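Local structure of dITP/XTP pyrophosphatase (Staphylococcus aureus, 4BNQ) at residues 165-168 and 169-173; 181-184 and 185-188. The protein probably hydrolyses non-canonical purine nucleoside triphosphates such as XTP, dITP and ITP to monophosphates and diphosphate, cleansing the nucleotide pool. One frame throughout, in Å; residues are numbered along the deposited sequence.

Contact 1 (165-168 and 169-173); sequences AQLS and KEQKG
Ser168 OG, the N-cap oxygen of helix 169-175, takes the N-H of Gln171 at 3.0 Å in a nearly straight bond (168°) and donates a weak, 3.4 Å bond to Glu170 OE1. The hydroxyl reaches that amide because OG stands between the backbone N and the carbonyl carbon, chi1 70°. Gln171 completes a capping box: its OE1 accepts from Ser168 N at 3.1 Å, the donor lying above the carbonyl plane rather than on a lone pair. With CG beside the backbone N (chi1 -61°) and the chain extended beyond it, the glutamine amide reaches back to Ser168, CG passing 3.1 Å from Ser168 OG. The first turn closes where Lys172 N meets Ser168 O at 3.0 Å.

On the solvent side Lys169 NZ bridges to Glu170 OE2 at 2.7 Å, on the syn side of the carboxylate, while OE1 is the oxygen turned to the serine. Lys172, predicted to bind substrate, sends its extended chain the other way, to salt bridges with Asp152 and Asp16. Leu167, just before the cap, is buried against Leu160 and the helix start, with CD1 3.9 Å from Lys172 CA and CD2 3.8 Å from Gln171 OE1.

Contact 2 (181-184 and 185-188); sequences AINL and LQAF
Two successive turns in the middle of helix 177-191 make this contact, a run of regular alpha-helix with one face on the antiparallel sheet and another at the dimer interface. Four i to i+4 bonds tie the turns together, from Leu185 N to Ala181 O through to Phe188 N to Leu184 O. The shortest, Gln186 N to Ile182 O at 2.7 Å, is also the straightest at 168°.

On the buried side Ile182 and Leu185 lie next to each other and point the same way, Ile182 CD1 resting 3.9 Å from Leu185 CD2. Beyond them Ile119 and Met121 of strand 112-123 and Phe131 of strand 126-139 receive the pair, and Phe17 and Ile20 of helix 11-20 cover Ile182. The other branch of the isoleucine serves a different neighbour: CG2, anti to the backbone N, rests against the flat face of the Gln186 amide, 3.9 Å from its CD.

The oxygen end of that amide points toward Asn183. The two amide planes are 25° apart, and their oxygens, Asn183 OD1 and Gln186 OE1, stay 4.1 Å from each other. A water joins these acceptors, donating to Asn183 OD1 at 3.3 Å and to Gln186 OE1 at 3.1 Å; Arg179 NE gives OD1 a further hydrogen bond.

Phe188 swings its ring away from the preceding turn, CG anti to the backbone N (chi1 -179°), into an edge-to-face stack with Phe131. Asn183, Leu184 and Ala187 pack against the second subunit, where Ala187 meets Ala187 of that chain. This is a helix packed on a beta-sheet on one face and contributing to a homodimer interface on another.

Contact 1 comes first along the chain, at the start of helix 169-175; contact 2 follows in the middle of the next helix, 177-191. Their centres are 20 Å apart and their nearest atoms about 7 Å, so they do not touch. His177 and Arg178, at the start of helix 177-191, are predicted, like Lys172 of contact 1, to bind substrate. Contact 1 therefore probably lies on the nucleotide-binding side of this Ham1 fold, whereas contact 2 joins the long antiparallel sheet to the second subunit. Helix 11-20 borders both contacts, one through a charged residue and the other through apolar ones.

Contact 1 (165-168 and 169-173)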
# COMPACT_ATOMS: atom_id res chain seq x y z
N ALA A 165 -12.21 -1.52 14.14
CA ALA A 165 -12.46 -0.96 15.49
C ALA A 165 -11.85 -1.78 16.64
O ALA A 165 -11.77 -1.32 17.78
CB ALA A 165 -13.94 -0.73 15.74
N GLN A 166 -11.44 -2.99 16.35
CA GLN A 166 -10.83 -3.79 17.40
C GLN A 166 -9.34 -3.45 17.57
O GLN A 166 -8.75 -3.74 18.61
CB GLN A 166 -10.98 -5.27 17.08
CG GLN A 166 -12.34 -5.85 17.40
CD GLN A 166 -12.38 -7.35 17.09
OE1 GLN A 166 -12.68 -7.75 15.96
NE2 GLN A 166 -12.06 -8.17 18.09
N LEU A 167 -8.75 -2.85 16.54
CA LEU A 167 -7.31 -2.57 16.55
C LEU A 167 -7.03 -1.35 17.43
O LEU A 167 -7.83 -0.42 17.49
CB LEU A 167 -6.83 -2.26 15.13
CG LEU A 167 -7.09 -3.29 14.04
CD1 LEU A 167 -6.62 -2.74 12.69
CD2 LEU A 167 -6.39 -4.61 14.38
N SER A 168 -5.88 -1.36 18.09
CA SER A 168 -5.41 -0.17 18.81
C SER A 168 -5.18 0.93 17.80
O SER A 168 -5.03 0.65 16.61
CB SER A 168 -4.10 -0.47 19.54
OG SER A 168 -3.03 -0.64 18.62
N LYS A 169 -5.13 2.18 18.25
CA LYS A 169 -4.89 3.27 17.32
C LYS A 169 -3.57 3.04 16.60
O LYS A 169 -3.48 3.28 15.40
CB LYS A 169 -4.98 4.64 17.99
CG LYS A 169 -3.89 4.99 19.02
CD LYS A 169 -4.12 6.41 19.60
CE LYS A 169 -2.93 6.89 20.41
NZ LYS A 169 -2.63 6.02 21.57
N GLU A 170 -2.58 2.51 17.31
CA GLU A 170 -1.26 2.26 16.71
C GLU A 170 -1.31 1.20 15.61
O GLU A 170 -0.74 1.40 14.54
CB GLU A 170 -0.23 1.84 17.78
CG GLU A 170 0.11 2.94 18.80
CD GLU A 170 -1.04 3.21 19.78
OE1 GLU A 170 -2.00 2.41 19.82
OE2 GLU A 170 -0.99 4.24 20.49
N GLN A 171 -1.98 0.09 15.88
CA GLN A 171 -2.09 -0.97 14.87
C GLN A 171 -2.88 -0.53 13.62
O GLN A 171 -2.49 -0.86 12.50
CB GLN A 171 -2.75 -2.20 15.50
CG GLN A 171 -1.99 -2.82 16.67
CD GLN A 171 -2.85 -3.81 17.44
OE1 GLN A 171 -4.09 -3.80 17.32
NE2 GLN A 171 -2.21 -4.67 18.24
N LYS A 172 -4.00 0.18 13.81
CA LYS A 172 -4.79 0.69 12.69
C LYS A 172 -3.88 1.52 11.79
O LYS A 172 -3.86 1.35 10.57
CB LYS A 172 -5.98 1.54 13.17
CG LYS A 172 -7.04 1.83 12.11
CD LYS A 172 -8.02 2.96 12.53
CE LYS A 172 -8.86 3.45 11.32
NZ LYS A 172 -9.88 4.54 11.60
N GLY A 173 -3.07 2.38 12.41
CA GLY A 173 -2.16 3.23 11.69
C GLY A 173 -1.07 2.52 10.89
O GLY A 173 -0.39 3.14 10.09

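Contact 2 (181-184 and 185-188)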
# COMPACT_ATOMS: atom_id res chain seq x y z
N ALA A 181 -2.26 5.70 1.79
CA ALA A 181 -2.26 6.93 1.02
C ALA A 181 -1.16 7.86 1.49
O ALA A 181 -0.50 8.51 0.69
CB ALA A 181 -3.59 7.63 1.15
N ILE A 182 -0.99 7.96 2.81
CA ILE A 182 -0.02 8.87 3.37
C ILE A 182 1.41 8.41 3.04
O ILE A 182 2.30 9.25 2.89
CB ILE A 182 -0.19 9.03 4.89
CG1 ILE A 182 -1.48 9.77 5.20
CG2 ILE A 182 0.97 9.82 5.50
CD1 ILE A 182 -1.48 11.23 4.76
N ASN A 183 1.62 7.10 2.90
CA ASN A 183 2.95 6.56 2.54
C ASN A 183 3.39 7.07 1.18
O ASN A 183 4.55 7.43 0.99
CB ASN A 183 2.98 5.02 2.55
CG ASN A 183 3.04 4.44 3.95
OD1 ASN A 183 3.42 5.11 4.92
ND2 ASN A 183 2.66 3.16 4.07
N LEU A 184 2.44 7.13 0.25
CA LEU A 184 2.69 7.72 -1.06
C LEU A 184 2.96 9.22 -0.91
O LEU A 184 3.82 9.77 -1.61
CB LEU A 184 1.51 7.48 -2.01
CG LEU A 184 1.21 6.03 -2.42
CD1 LEU A 184 -0.20 5.92 -3.04
CD2 LEU A 184 2.26 5.52 -3.40
N LEU A 185 2.25 9.88 0.00
CA LEU A 185 2.48 11.31 0.24
C LEU A 185 3.88 11.54 0.80
O LEU A 185 4.61 12.39 0.30
CB LEU A 185 1.46 11.90 1.22
CG LEU A 185 1.75 13.34 1.68
CD1 LEU A 185 1.63 14.29 0.49
CD2 LEU A 185 0.80 13.79 2.80
N GLN A 186 4.22 10.81 1.85
CA GLN A 186 5.51 10.98 2.51
C GLN A 186 6.66 10.67 1.57
O GLN A 186 7.70 11.33 1.64
CB GLN A 186 5.60 10.15 3.80
CG GLN A 186 4.94 10.87 4.98
CD GLN A 186 4.79 9.99 6.19
OE1 GLN A 186 4.82 8.75 6.08
NE2 GLN A 186 4.63 10.60 7.35
N ALA A 187 6.46 9.70 0.68
CA ALA A 187 7.47 9.39 -0.34
C ALA A 187 7.61 10.57 -1.29
O ALA A 187 8.72 10.91 -1.70
CB ALA A 187 7.12 8.12 -1.11
N PHE A 188 6.49 11.18 -1.64
CA PHE A 188 6.48 12.37 -2.47
C PHE A 188 7.28 13.51 -1.82
O PHE A 188 8.12 14.15 -2.46
CB PHE A 188 5.04 12.81 -2.74
CG PHE A 188 4.92 14.02 -3.61
CD1 PHE A 188 4.92 15.31 -3.05
CD2 PHE A 188 4.80 13.90 -4.98
CE1 PHE A 188 4.81 16.44 -3.86
CE2 PHE A 188 4.68 15.02 -5.80
CZ PHE A 188 4.69 16.29 -5.23
O HOH W 1 6.37 6.04 6.07